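Long-range contacts in centrosomal protein of 104 kDa (PDB 5LPH), which is required for ciliogenesis and for structural integrity at the ciliary tip, and interacts with tubulin and the Nek1 kinase: residues Q165-L169 and R205-L210; Y182-L187 and Q199-L203; I245-R250 and G279-D284. All blocks are in the same frame, centred on the assembly; numbering follows the deposited sequence.

Contact 1: Q165-L169 and R205-L210; sequences QEMAL and RLLKDL
Gln165, Ala168 and Leu169 meet Arg205, Leu206, Asp209 and Leu210 in a near-parallel helix-helix contact between the C-terminal parts of helix 154-169 and helix 193-210. It belongs to the TOG domain, an array of HEAT-type helices; 165-169 lies in the first annotated HEAT repeat. The local axes run 11.1 Å apart at an angle of 25°, wide enough that side chains, not backbones, fill the interface.

Leu206 is the central apolar piece. Its methyls reach the small Ala168 as a pair, CD1 and CD2 each lying 3.8 Å from Ala168 CB, and CD2 also rests against the aliphatic part of Gln165, 3.9 Å from CG. Alanine suits this place because a single methyl lets the leucine branch sit close to the neighbouring helix. A turn further on, Leu169 and Leu210 continue the apolar strip, meeting methyl to methyl with 3.6 Å between Leu169 CD2 and Leu210 CD2. On the buried side, Ile179 of helix 178-183 touches Ala168.

The outer margin is polar. Gln165 is extended beyond CG and carries its amide across to the other helix, where it meets the arginine side chain at about a right angle. Asp209 OD2 lies near Gln165 NE2, but at 3.8 Å it is too far for a hydrogen bond. Arg205 bends at chi3 (-59°), bringing its guanidinium edge to the amide oxygen. NE donates to Gln165 OE1 at 3.0 Å in an almost straight bond, the acceptor close to the guanidinium plane but the donor standing well above the plane of the amide carbonyl.

Contact 2: Y182-L187 and Q199-L203; sequences YLVQPL and QMGLL
Helix 178-183 ends where the chain passes alongside helix 193-210: the helical backbone is abandoned from Val184 on, and the nearest CA atoms across the contact are those of Leu183 and Leu203, 5.8 Å apart. Into the bend of the departing chain reaches Gln199. With CG opposite the backbone N (chi1 -173°) and the chain extended beyond it, this side chain delivers its amide nitrogen to two main-chain carbonyls. NE2 donates to Leu183 O at 3.0 Å, along a nearly straight N-H that arrives far above the carbonyl plane, and to Gln185 O at 2.8 Å, a more bent bond lying in the plane of that carbonyl. Glutamine suits the task: it is long enough to span the gap, and its NH2 group has two hydrogens, one for each oxygen.

Such a grip fastens the end of one helix and the following loop onto the next long helix of this HEAT-type TOG domain. Apolar groups pack around it. Leu183 meets Leu202 at about a right angle, its CD2 being 3.8 Å from Leu202 CB, while Val184 CG1 touches Leu203 CD1 at 3.9 Å. Phe225 of helix 219-229 touches Gln199, Leu187 and Leu203 alike. Leu187 runs antiparallel to the glutamine side chain, with its CD2 3.4 Å from Gln199 OE1. The other methyl, Leu187 CD1, approaches the selenium of Met200, a selenomethionine, at 4.2 Å.

Contact 3: I245-R250 and G279-D284; sequences ILDMYR and GFAKID
The rings of Tyr249 and Phe280 lie face to face, their centroids 4.0 Å apart and their planes 19° from parallel. The stack is offset: Phe280 CD1 sits over the Tyr249 ring toward its CG side, and Phe280 CB adds a CH-pi contact, 4.0 Å from the tyrosine centroid. At the edge of the phenylalanine, Ile245 CG2 meets CZ at 3.8 Å. At the far end of the tyrosine, Tyr249 OH donates to Asp284 OD2 at 2.7 Å, approaching on the syn side but well out of the carboxylate plane.

Tyrosine fits because one residue offers both a flat face and a polar end, and its first torsion (chi1 -169°), which sets CG opposite the backbone N, directs the ring toward the other helix. Were Tyr249 cut back to an alanine, Phe280 would probably lose its stacking partner and Asp284 the hydroxyl it accepts from.

In the fold, helix 235-252, whose segment 245-250 lies in the second annotated HEAT repeat of this TOG-domain construct, packs against helix 271-283, the last of the chain; their local axes cross at 31°. Loop residues Ile256 and Leu257 touch Tyr249, and Leu260 touches Phe280. Close approach at one end depends on a glycine: Leu246 CD2 lies 3.8 Å from Gly279 CA, where any CB would collide with that methyl. At the exposed end Ile283 packs against the extended Arg250 side chain, with Ile283 CD1 3.8 Å from Arg250 NE. That arginine keeps its charge paired within its own helix, through a salt bridge of 2.8 Å from Arg250 NH1 to Asp247 OD1.

Followed from the N terminus, the chain opens contact 1 at 165-169 and then, before closing it, makes contact 2 between 182-187 and 199-203; only at 205-210 does the larger loop close, so the smaller loop sits wholly within it. Both use helix 193-210, which is thereby tied to helix 154-169 and to the end of helix 178-183, and they touch through Leu206 CD1 and Leu183 CD1, 3.5 Å apart. Contact 3 follows in series, joining helix 235-252 to the last helix, 271-283. It meets contact 1 where Leu207 packs on Met248, whereas its nearest atoms stay about 8 Å from contact 2.

Contact 1: Q165-L169 and R205-L210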
ATOM      1  N   GLN A 165      -4.335  -1.089  -5.362  1.00 44.62           N
ATOM      2  CA  GLN A 165      -4.428  -1.696  -6.696  1.00 47.48           C
ATOM      3  C   GLN A 165      -4.462  -0.632  -7.806  1.00 49.41           C
ATOM      4  O   GLN A 165      -3.782  -0.766  -8.821  1.00 49.43           O
ATOM      5  CB  GLN A 165      -5.647  -2.614  -6.740  1.00 49.15           C
ATOM      6  CG  GLN A 165      -5.570  -3.845  -7.628  1.00 51.58           C
ATOM      7  CD  GLN A 165      -6.829  -4.693  -7.523  1.00 52.78           C
ATOM      8  OE1 GLN A 165      -7.353  -4.916  -6.423  1.00 57.20           O
ATOM      9  NE2 GLN A 165      -7.317  -5.178  -8.658  1.00 54.36           N
ATOM     10  N   GLU A 166      -5.219   0.440  -7.575  1.00 50.25           N
ATOM     11  CA  GLU A 166      -5.302   1.583  -8.489  1.00 52.63           C
ATOM     12  C   GLU A 166      -3.939   2.267  -8.692  1.00 52.92           C
ATOM     13  O   GLU A 166      -3.560   2.565  -9.827  1.00 55.79           O
ATOM     14  CB  GLU A 166      -6.324   2.595  -7.958  1.00 55.10           C
ATOM     15  CG  GLU A 166      -6.952   3.493  -9.007  1.00 57.18           C
ATOM     16  CD  GLU A 166      -7.995   4.435  -8.424  1.00 59.74           C
ATOM     17  OE1 GLU A 166      -8.702   4.050  -7.457  1.00 62.90           O
ATOM     18  OE2 GLU A 166      -8.107   5.572  -8.940  1.00 60.82           O
HETATM   19  N   MSE A 167      -3.207   2.504  -7.602  1.00 52.89           N
HETATM   20  CA  MSE A 167      -1.880   3.140  -7.676  1.00 55.28           C
HETATM   21  C   MSE A 167      -0.862   2.221  -8.298  1.00 52.36           C
HETATM   22  O   MSE A 167      -0.056   2.667  -9.111  1.00 52.53           O
HETATM   23  CB  MSE A 167      -1.299   3.573  -6.324  1.00 59.10           C
HETATM   24  CG  MSE A 167      -1.837   4.815  -5.641  1.00 64.29           C
HETATM   25 SE   MSE A 167      -0.442   5.327  -4.323  1.00 74.33          SE
HETATM   26  CE  MSE A 167      -0.508   3.780  -3.097  1.00 71.42           C
ATOM     27  N   ALA A 168      -0.889   0.936  -7.941  1.00 50.23           N
ATOM     28  CA  ALA A 168       0.033  -0.054  -8.512  1.00 51.10           C
ATOM     29  C   ALA A 168      -0.002  -0.133 -10.046  1.00 53.09           C
ATOM     30  O   ALA A 168       1.004  -0.505 -10.666  1.00 54.87           O
ATOM     31  CB  ALA A 168      -0.222  -1.429  -7.912  1.00 50.10           C
ATOM     32  N   LEU A 169      -1.151   0.206 -10.640  1.00 55.61           N
ATOM     33  CA  LEU A 169      -1.339   0.181 -12.093  1.00 59.55           C
ATOM     34  C   LEU A 169      -1.247   1.554 -12.802  1.00 61.07           C
ATOM     35  O   LEU A 169      -1.241   1.590 -14.033  1.00 62.16           O
ATOM     36  CB  LEU A 169      -2.666  -0.532 -12.427  1.00 59.07           C
ATOM     37  CG  LEU A 169      -2.632  -2.059 -12.184  1.00 60.20           C
ATOM     38  CD1 LEU A 169      -3.957  -2.721 -11.789  1.00 59.98           C
ATOM     39  CD2 LEU A 169      -2.036  -2.723 -13.417  1.00 62.65           C
ATOM     40  N   ARG A 205      -4.188 -10.781  -6.756  1.00 45.11           N
ATOM     41  CA  ARG A 205      -4.824  -9.956  -7.802  1.00 46.50           C
ATOM     42  C   ARG A 205      -3.810  -9.177  -8.639  1.00 45.58           C
ATOM     43  O   ARG A 205      -3.948  -9.116  -9.857  1.00 43.24           O
ATOM     44  CB  ARG A 205      -5.888  -9.007  -7.221  1.00 48.16           C
ATOM     45  CG  ARG A 205      -7.170  -9.706  -6.775  1.00 50.13           C
ATOM     46  CD  ARG A 205      -8.313  -8.726  -6.506  1.00 51.48           C
ATOM     47  NE  ARG A 205      -7.994  -7.735  -5.472  1.00 51.94           N
ATOM     48  CZ  ARG A 205      -8.024  -7.946  -4.150  1.00 52.10           C
ATOM     49  NH1 ARG A 205      -8.361  -9.131  -3.630  1.00 51.85           N
ATOM     50  NH2 ARG A 205      -7.708  -6.949  -3.326  1.00 52.44           N
ATOM     51  N   LEU A 206      -2.798  -8.598  -7.994  1.00 46.87           N
ATOM     52  CA  LEU A 206      -1.773  -7.818  -8.708  1.00 48.23           C
ATOM     53  C   LEU A 206      -0.734  -8.677  -9.431  1.00 48.71           C
ATOM     54  O   LEU A 206      -0.228  -8.270 -10.477  1.00 46.79           O
ATOM     55  CB  LEU A 206      -1.073  -6.822  -7.780  1.00 48.69           C
ATOM     56  CG  LEU A 206      -1.875  -5.552  -7.505  1.00 50.81           C
ATOM     57  CD1 LEU A 206      -1.252  -4.790  -6.349  1.00 51.62           C
ATOM     58  CD2 LEU A 206      -1.975  -4.670  -8.744  1.00 51.42           C
ATOM     59  N   LEU A 207      -0.431  -9.852  -8.882  1.00 50.29           N
ATOM     60  CA  LEU A 207       0.388 -10.857  -9.570  1.00 52.86           C
ATOM     61  C   LEU A 207      -0.226 -11.244 -10.922  1.00 54.50           C
ATOM     62  O   LEU A 207       0.478 -11.296 -11.921  1.00 55.83           O
ATOM     63  CB  LEU A 207       0.561 -12.093  -8.678  1.00 54.27           C
ATOM     64  CG  LEU A 207       1.385 -13.293  -9.143  1.00 56.38           C
ATOM     65  CD1 LEU A 207       2.794 -12.870  -9.530  1.00 56.35           C
ATOM     66  CD2 LEU A 207       1.414 -14.326  -8.019  1.00 57.10           C
ATOM     67  N   LYS A 208      -1.534 -11.494 -10.944  1.00 57.35           N
ATOM     68  CA  LYS A 208      -2.263 -11.788 -12.189  1.00 60.44           C
ATOM     69  C   LYS A 208      -2.300 -10.600 -13.159  1.00 61.42           C
ATOM     70  O   LYS A 208      -2.192 -10.793 -14.367  1.00 65.52           O
ATOM     71  CB  LYS A 208      -3.682 -12.316 -11.904  1.00 64.21           C
ATOM     72  CG  LYS A 208      -3.648 -13.655 -11.179  1.00 69.17           C
ATOM     73  CD  LYS A 208      -4.992 -14.040 -10.585  1.00 73.96           C
ATOM     74  CE  LYS A 208      -4.874 -15.304  -9.741  1.00 77.16           C
ATOM     75  NZ  LYS A 208      -6.109 -16.134  -9.801  1.00 79.10           N
ATOM     76  N   ASP A 209      -2.433  -9.382 -12.637  1.00 62.21           N
ATOM     77  CA  ASP A 209      -2.482  -8.172 -13.475  1.00 64.03           C
ATOM     78  C   ASP A 209      -1.107  -7.738 -14.005  1.00 63.42           C
ATOM     79  O   ASP A 209      -1.006  -7.307 -15.148  1.00 63.97           O
ATOM     80  CB  ASP A 209      -3.126  -6.995 -12.714  1.00 67.54           C
ATOM     81  CG  ASP A 209      -4.571  -7.268 -12.283  1.00 71.01           C
ATOM     82  OD1 ASP A 209      -5.264  -8.107 -12.902  1.00 72.80           O
ATOM     83  OD2 ASP A 209      -5.011  -6.635 -11.298  1.00 74.04           O
ATOM     84  N   LEU A 210      -0.068  -7.837 -13.172  1.00 62.87           N
ATOM     85  CA  LEU A 210       1.279  -7.335 -13.500  1.00 62.32           C
ATOM     86  C   LEU A 210       2.275  -8.405 -13.954  1.00 65.06           C
ATOM     87  O   LEU A 210       3.207  -8.098 -14.699  1.00 62.73           O
ATOM     88  CB  LEU A 210       1.880  -6.618 -12.291  1.00 61.41           C
ATOM     89  CG  LEU A 210       1.161  -5.373 -11.775  1.00 60.23           C
ATOM     90  CD1 LEU A 210       1.796  -4.899 -10.478  1.00 59.75           C
ATOM     91  CD2 LEU A 210       1.191  -4.266 -12.815  1.00 60.65           C
TER

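Contact 2: Y182-L187 and Q199-L203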
ATOM      1  N   TYR A 182       6.254  -4.414  -1.255  1.00 47.65           N
ATOM      2  CA  TYR A 182       5.528  -4.390   0.024  1.00 46.30           C
ATOM      3  C   TYR A 182       4.620  -5.598   0.191  1.00 44.34           C
ATOM      4  O   TYR A 182       4.461  -6.097   1.303  1.00 44.59           O
ATOM      5  CB  TYR A 182       4.690  -3.116   0.181  1.00 47.81           C
ATOM      6  CG  TYR A 182       5.534  -1.891   0.357  1.00 49.03           C
ATOM      7  CD1 TYR A 182       6.300  -1.710   1.508  1.00 49.63           C
ATOM      8  CD2 TYR A 182       5.593  -0.916  -0.633  1.00 52.26           C
ATOM      9  CE1 TYR A 182       7.091  -0.585   1.669  1.00 51.39           C
ATOM     10  CE2 TYR A 182       6.387   0.204  -0.480  1.00 53.27           C
ATOM     11  CZ  TYR A 182       7.127   0.367   0.669  1.00 52.57           C
ATOM     12  OH  TYR A 182       7.886   1.495   0.799  1.00 55.74           O
ATOM     13  N   LEU A 183       4.028  -6.057  -0.911  1.00 42.39           N
ATOM     14  CA  LEU A 183       3.063  -7.156  -0.875  1.00 42.73           C
ATOM     15  C   LEU A 183       3.687  -8.537  -0.676  1.00 43.18           C
ATOM     16  O   LEU A 183       2.986  -9.463  -0.269  1.00 42.54           O
ATOM     17  CB  LEU A 183       2.202  -7.151  -2.143  1.00 42.66           C
ATOM     18  CG  LEU A 183       1.382  -5.881  -2.388  1.00 42.10           C
ATOM     19  CD1 LEU A 183       0.724  -5.924  -3.754  1.00 41.87           C
ATOM     20  CD2 LEU A 183       0.336  -5.685  -1.299  1.00 42.80           C
ATOM     21  N   VAL A 184       4.986  -8.672  -0.957  1.00 45.74           N
ATOM     22  CA  VAL A 184       5.717  -9.938  -0.724  1.00 46.99           C
ATOM     23  C   VAL A 184       6.518  -9.959   0.590  1.00 49.79           C
ATOM     24  O   VAL A 184       7.248 -10.912   0.845  1.00 50.67           O
ATOM     25  CB  VAL A 184       6.637 -10.326  -1.918  1.00 45.75           C
ATOM     26  CG1 VAL A 184       5.823 -10.444  -3.200  1.00 45.80           C
ATOM     27  CG2 VAL A 184       7.803  -9.357  -2.107  1.00 45.57           C
ATOM     28  N   GLN A 185       6.383  -8.923   1.418  1.00 53.05           N
ATOM     29  CA  GLN A 185       7.055  -8.879   2.714  1.00 55.76           C
ATOM     30  C   GLN A 185       6.376  -9.905   3.616  1.00 55.54           C
ATOM     31  O   GLN A 185       5.145  -9.977   3.637  1.00 53.01           O
ATOM     32  CB  GLN A 185       6.977  -7.471   3.343  1.00 61.44           C
ATOM     33  CG  GLN A 185       8.025  -7.225   4.417  1.00 68.97           C
ATOM     34  CD  GLN A 185       7.976  -5.827   4.997  1.00 75.99           C
ATOM     35  OE1 GLN A 185       7.644  -4.861   4.307  1.00 78.24           O
ATOM     36  NE2 GLN A 185       8.330  -5.712   6.275  1.00 79.11           N
ATOM     37  N   PRO A 186       7.161 -10.704   4.366  1.00 56.12           N
ATOM     38  CA  PRO A 186       6.519 -11.825   5.052  1.00 56.63           C
ATOM     39  C   PRO A 186       5.510 -11.405   6.126  1.00 56.10           C
ATOM     40  O   PRO A 186       5.668 -10.359   6.760  1.00 56.03           O
ATOM     41  CB  PRO A 186       7.697 -12.588   5.685  1.00 57.90           C
ATOM     42  CG  PRO A 186       8.944 -11.911   5.225  1.00 58.15           C
ATOM     43  CD  PRO A 186       8.557 -10.532   4.803  1.00 57.77           C
ATOM     44  N   LEU A 187       4.481 -12.226   6.305  1.00 54.89           N
ATOM     45  CA  LEU A 187       3.444 -11.979   7.300  1.00 54.98           C
ATOM     46  C   LEU A 187       4.025 -12.196   8.688  1.00 57.90           C
ATOM     47  O   LEU A 187       4.668 -13.215   8.939  1.00 55.67           O
ATOM     48  CB  LEU A 187       2.243 -12.904   7.075  1.00 54.16           C
ATOM     49  CG  LEU A 187       1.514 -12.684   5.740  1.00 54.80           C
ATOM     50  CD1 LEU A 187       0.532 -13.798   5.395  1.00 56.10           C
ATOM     51  CD2 LEU A 187       0.808 -11.337   5.732  1.00 55.77           C
ATOM     52  N   GLN A 199      -3.478  -8.674   2.461  1.00 37.87           N
ATOM     53  CA  GLN A 199      -2.183  -8.702   1.775  1.00 39.51           C
ATOM     54  C   GLN A 199      -2.131  -9.820   0.723  1.00 40.76           C
ATOM     55  O   GLN A 199      -1.659  -9.617  -0.393  1.00 40.09           O
ATOM     56  CB  GLN A 199      -1.037  -8.863   2.778  1.00 38.85           C
ATOM     57  CG  GLN A 199       0.340  -8.737   2.139  1.00 39.96           C
ATOM     58  CD  GLN A 199       1.486  -8.674   3.135  1.00 39.99           C
ATOM     59  OE1 GLN A 199       1.307  -8.316   4.297  1.00 40.65           O
ATOM     60  NE2 GLN A 199       2.681  -9.015   2.671  1.00 41.71           N
HETATM   61  N   MSE A 200      -2.627 -10.991   1.097  1.00 41.96           N
HETATM   62  CA  MSE A 200      -2.692 -12.139   0.190  1.00 45.57           C
HETATM   63  C   MSE A 200      -3.612 -11.925  -0.975  1.00 43.87           C
HETATM   64  O   MSE A 200      -3.286 -12.302  -2.100  1.00 42.93           O
HETATM   65  CB  MSE A 200      -3.125 -13.352   0.993  1.00 51.36           C
HETATM   66  CG  MSE A 200      -1.901 -13.934   1.615  1.00 57.49           C
HETATM   67 SE   MSE A 200      -2.441 -15.337   2.858  1.00 72.68          SE
HETATM   68  CE  MSE A 200      -1.131 -16.628   2.109  1.00 69.26           C
ATOM     69  N   GLY A 201      -4.773 -11.328  -0.710  1.00 41.08           N
ATOM     70  CA  GLY A 201      -5.709 -10.940  -1.760  1.00 39.14           C
ATOM     71  C   GLY A 201      -5.106  -9.973  -2.761  1.00 38.81           C
ATOM     72  O   GLY A 201      -5.261 -10.151  -3.965  1.00 38.32           O
ATOM     73  N   LEU A 202      -4.423  -8.949  -2.255  1.00 39.35           N
ATOM     74  CA  LEU A 202      -3.735  -7.971  -3.107  1.00 40.47           C
ATOM     75  C   LEU A 202      -2.600  -8.594  -3.917  1.00 41.12           C
ATOM     76  O   LEU A 202      -2.426  -8.262  -5.088  1.00 39.43           O
ATOM     77  CB  LEU A 202      -3.174  -6.812  -2.278  1.00 39.85           C
ATOM     78  CG  LEU A 202      -4.188  -5.761  -1.840  1.00 40.72           C
ATOM     79  CD1 LEU A 202      -3.635  -4.922  -0.694  1.00 40.97           C
ATOM     80  CD2 LEU A 202      -4.576  -4.878  -3.014  1.00 41.57           C
ATOM     81  N   LEU A 203      -1.836  -9.485  -3.281  1.00 42.19           N
ATOM     82  CA  LEU A 203      -0.755 -10.199  -3.946  1.00 43.87           C
ATOM     83  C   LEU A 203      -1.290 -11.008  -5.123  1.00 44.60           C
ATOM     84  O   LEU A 203      -0.825 -10.834  -6.248  1.00 45.14           O
ATOM     85  CB  LEU A 203      -0.024 -11.113  -2.961  1.00 46.06           C
ATOM     86  CG  LEU A 203       1.090 -12.021  -3.497  1.00 48.35           C
ATOM     87  CD1 LEU A 203       2.123 -11.244  -4.288  1.00 49.82           C
ATOM     88  CD2 LEU A 203       1.757 -12.733  -2.336  1.00 48.84           C
TER

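Contact 3: I245-R250 and G279-D284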
ATOM      1  N   ILE A 245       0.625 -21.175  -4.453  1.00 63.56           N
ATOM      2  CA  ILE A 245       1.668 -22.113  -4.892  1.00 65.34           C
ATOM      3  C   ILE A 245       1.189 -22.944  -6.095  1.00 67.23           C
ATOM      4  O   ILE A 245       1.943 -23.116  -7.059  1.00 67.22           O
ATOM      5  CB  ILE A 245       2.145 -23.027  -3.730  1.00 63.60           C
ATOM      6  CG1 ILE A 245       2.922 -22.197  -2.700  1.00 61.70           C
ATOM      7  CG2 ILE A 245       3.036 -24.158  -4.239  1.00 63.79           C
ATOM      8  CD1 ILE A 245       2.985 -22.823  -1.326  1.00 60.63           C
ATOM      9  N   LEU A 246      -0.054 -23.435  -6.040  1.00 68.89           N
ATOM     10  CA  LEU A 246      -0.643 -24.194  -7.154  1.00 71.92           C
ATOM     11  C   LEU A 246      -0.788 -23.337  -8.422  1.00 75.87           C
ATOM     12  O   LEU A 246      -0.521 -23.820  -9.521  1.00 78.60           O
ATOM     13  CB  LEU A 246      -1.996 -24.808  -6.766  1.00 71.57           C
ATOM     14  CG  LEU A 246      -2.026 -25.861  -5.650  1.00 73.57           C
ATOM     15  CD1 LEU A 246      -3.460 -26.253  -5.324  1.00 74.31           C
ATOM     16  CD2 LEU A 246      -1.220 -27.100  -6.011  1.00 73.42           C
ATOM     17  N   ASP A 247      -1.202 -22.077  -8.267  1.00 80.33           N
ATOM     18  CA  ASP A 247      -1.272 -21.125  -9.395  1.00 84.53           C
ATOM     19  C   ASP A 247       0.094 -20.858 -10.030  1.00 85.59           C
ATOM     20  O   ASP A 247       0.193 -20.723 -11.250  1.00 85.99           O
ATOM     21  CB  ASP A 247      -1.910 -19.788  -8.973  1.00 87.71           C
ATOM     22  CG  ASP A 247      -3.433 -19.864  -8.823  1.00 91.48           C
ATOM     23  OD1 ASP A 247      -4.053 -20.875  -9.217  1.00 91.76           O
ATOM     24  OD2 ASP A 247      -4.022 -18.886  -8.315  1.00 94.96           O
HETATM   25  N   MSE A 248       1.138 -20.789  -9.206  1.00 86.89           N
HETATM   26  CA  MSE A 248       2.507 -20.579  -9.701  1.00 89.48           C
HETATM   27  C   MSE A 248       3.039 -21.792 -10.423  1.00 89.81           C
HETATM   28  O   MSE A 248       3.870 -21.654 -11.326  1.00 88.86           O
HETATM   29  CB  MSE A 248       3.454 -20.208  -8.561  1.00 89.86           C
HETATM   30  CG  MSE A 248       3.133 -18.823  -7.997  1.00 91.14           C
HETATM   31 SE   MSE A 248       3.743 -17.389  -9.213  1.00 92.16          SE
HETATM   32  CE  MSE A 248       5.664 -17.510  -8.807  1.00 91.99           C
ATOM     33  N   TYR A 249       2.573 -22.981 -10.035  1.00 91.92           N
ATOM     34  CA  TYR A 249       2.923 -24.225 -10.727  1.00 92.55           C
ATOM     35  C   TYR A 249       2.274 -24.326 -12.115  1.00 92.11           C
ATOM     36  O   TYR A 249       2.917 -24.789 -13.054  1.00 91.26           O
ATOM     37  CB  TYR A 249       2.552 -25.443  -9.872  1.00 93.42           C
ATOM     38  CG  TYR A 249       3.110 -26.744 -10.402  1.00 95.96           C
ATOM     39  CD1 TYR A 249       4.477 -27.010 -10.345  1.00 97.27           C
ATOM     40  CD2 TYR A 249       2.277 -27.706 -10.974  1.00 97.40           C
ATOM     41  CE1 TYR A 249       4.996 -28.198 -10.843  1.00 97.40           C
ATOM     42  CE2 TYR A 249       2.790 -28.896 -11.470  1.00 98.43           C
ATOM     43  CZ  TYR A 249       4.151 -29.139 -11.402  1.00 98.18           C
ATOM     44  OH  TYR A 249       4.677 -30.312 -11.896  1.00 98.08           O
ATOM     45  N   ARG A 250       1.015 -23.898 -12.237  1.00 93.07           N
ATOM     46  CA  ARG A 250       0.328 -23.827 -13.543  1.00 96.36           C
ATOM     47  C   ARG A 250       1.034 -22.910 -14.558  1.00 95.22           C
ATOM     48  O   ARG A 250       1.024 -23.193 -15.755  1.00 94.60           O
ATOM     49  CB  ARG A 250      -1.123 -23.347 -13.386  1.00 97.58           C
ATOM     50  CG  ARG A 250      -2.068 -24.340 -12.731  1.00 99.15           C
ATOM     51  CD  ARG A 250      -3.514 -23.861 -12.827  1.00100.49           C
ATOM     52  NE  ARG A 250      -4.447 -24.669 -12.035  1.00101.69           N
ATOM     53  CZ  ARG A 250      -4.734 -24.501 -10.739  1.00102.37           C
ATOM     54  NH1 ARG A 250      -4.163 -23.540 -10.014  1.00103.02           N
ATOM     55  NH2 ARG A 250      -5.608 -25.317 -10.154  1.00102.25           N
ATOM     56  N   GLY A 279      -1.754 -31.887  -5.626  1.00 95.85           N
ATOM     57  CA  GLY A 279      -2.146 -30.764  -6.475  1.00 93.55           C
ATOM     58  C   GLY A 279      -1.290 -30.651  -7.728  1.00 93.79           C
ATOM     59  O   GLY A 279      -1.820 -30.494  -8.823  1.00 91.88           O
ATOM     60  N   PHE A 280       0.033 -30.736  -7.571  1.00 97.17           N
ATOM     61  CA  PHE A 280       0.956 -30.749  -8.721  1.00100.49           C
ATOM     62  C   PHE A 280       0.709 -31.955  -9.631  1.00103.11           C
ATOM     63  O   PHE A 280       0.723 -31.820 -10.855  1.00102.59           O
ATOM     64  CB  PHE A 280       2.432 -30.773  -8.278  1.00100.59           C
ATOM     65  CG  PHE A 280       2.916 -29.521  -7.579  1.00 99.97           C
ATOM     66  CD1 PHE A 280       2.176 -28.333  -7.549  1.00 99.63           C
ATOM     67  CD2 PHE A 280       4.168 -29.530  -6.969  1.00101.32           C
ATOM     68  CE1 PHE A 280       2.667 -27.208  -6.904  1.00 99.51           C
ATOM     69  CE2 PHE A 280       4.662 -28.407  -6.327  1.00101.64           C
ATOM     70  CZ  PHE A 280       3.911 -27.243  -6.294  1.00101.36           C
ATOM     71  N   ALA A 281       0.499 -33.124  -9.021  1.00105.60           N
ATOM     72  CA  ALA A 281       0.167 -34.358  -9.753  1.00105.33           C
ATOM     73  C   ALA A 281      -1.110 -34.219 -10.594  1.00104.26           C
ATOM     74  O   ALA A 281      -1.175 -34.724 -11.714  1.00104.68           O
ATOM     75  CB  ALA A 281       0.035 -35.527  -8.780  1.00104.84           C
ATOM     76  N   LYS A 282      -2.108 -33.524 -10.047  1.00102.26           N
ATOM     77  CA  LYS A 282      -3.376 -33.260 -10.748  1.00100.37           C
ATOM     78  C   LYS A 282      -3.185 -32.358 -11.974  1.00 99.08           C
ATOM     79  O   LYS A 282      -3.808 -32.582 -13.012  1.00 98.62           O
ATOM     80  CB  LYS A 282      -4.387 -32.619  -9.786  1.00100.73           C
ATOM     81  CG  LYS A 282      -5.844 -32.972 -10.043  1.00101.41           C
ATOM     82  CD  LYS A 282      -6.772 -32.308  -9.029  1.00101.63           C
ATOM     83  CE  LYS A 282      -6.596 -32.854  -7.613  1.00102.23           C
ATOM     84  NZ  LYS A 282      -7.562 -32.263  -6.646  1.00102.44           N
ATOM     85  N   ILE A 283      -2.312 -31.358 -11.849  1.00 98.66           N
ATOM     86  CA  ILE A 283      -2.062 -30.379 -12.919  1.00 98.53           C
ATOM     87  C   ILE A 283      -1.317 -30.981 -14.130  1.00 96.64           C
ATOM     88  O   ILE A 283      -1.506 -30.515 -15.256  1.00 91.66           O
ATOM     89  CB  ILE A 283      -1.343 -29.105 -12.358  1.00 99.84           C
ATOM     90  CG1 ILE A 283      -2.174 -28.413 -11.248  1.00 99.48           C
ATOM     91  CG2 ILE A 283      -0.955 -28.138 -13.480  1.00 99.89           C
ATOM     92  CD1 ILE A 283      -3.673 -28.304 -11.459  1.00100.42           C
ATOM     93  N   ASP A 284      -0.497 -32.011 -13.900  1.00 99.19           N
ATOM     94  CA  ASP A 284       0.247 -32.719 -14.951  1.00100.01           C
ATOM     95  C   ASP A 284      -0.491 -33.975 -15.422  1.00 99.83           C
ATOM     96  O   ASP A 284      -1.594 -34.251 -14.962  1.00 96.85           O
ATOM     97  CB  ASP A 284       1.632 -33.079 -14.407  1.00 99.74           C
ATOM     98  CG  ASP A 284       2.463 -31.859 -14.033  1.00 99.73           C
ATOM     99  OD1 ASP A 284       1.951 -30.721 -14.118  1.00102.50           O
ATOM    100  OD2 ASP A 284       3.637 -32.044 -13.647  1.00 97.77           O
TER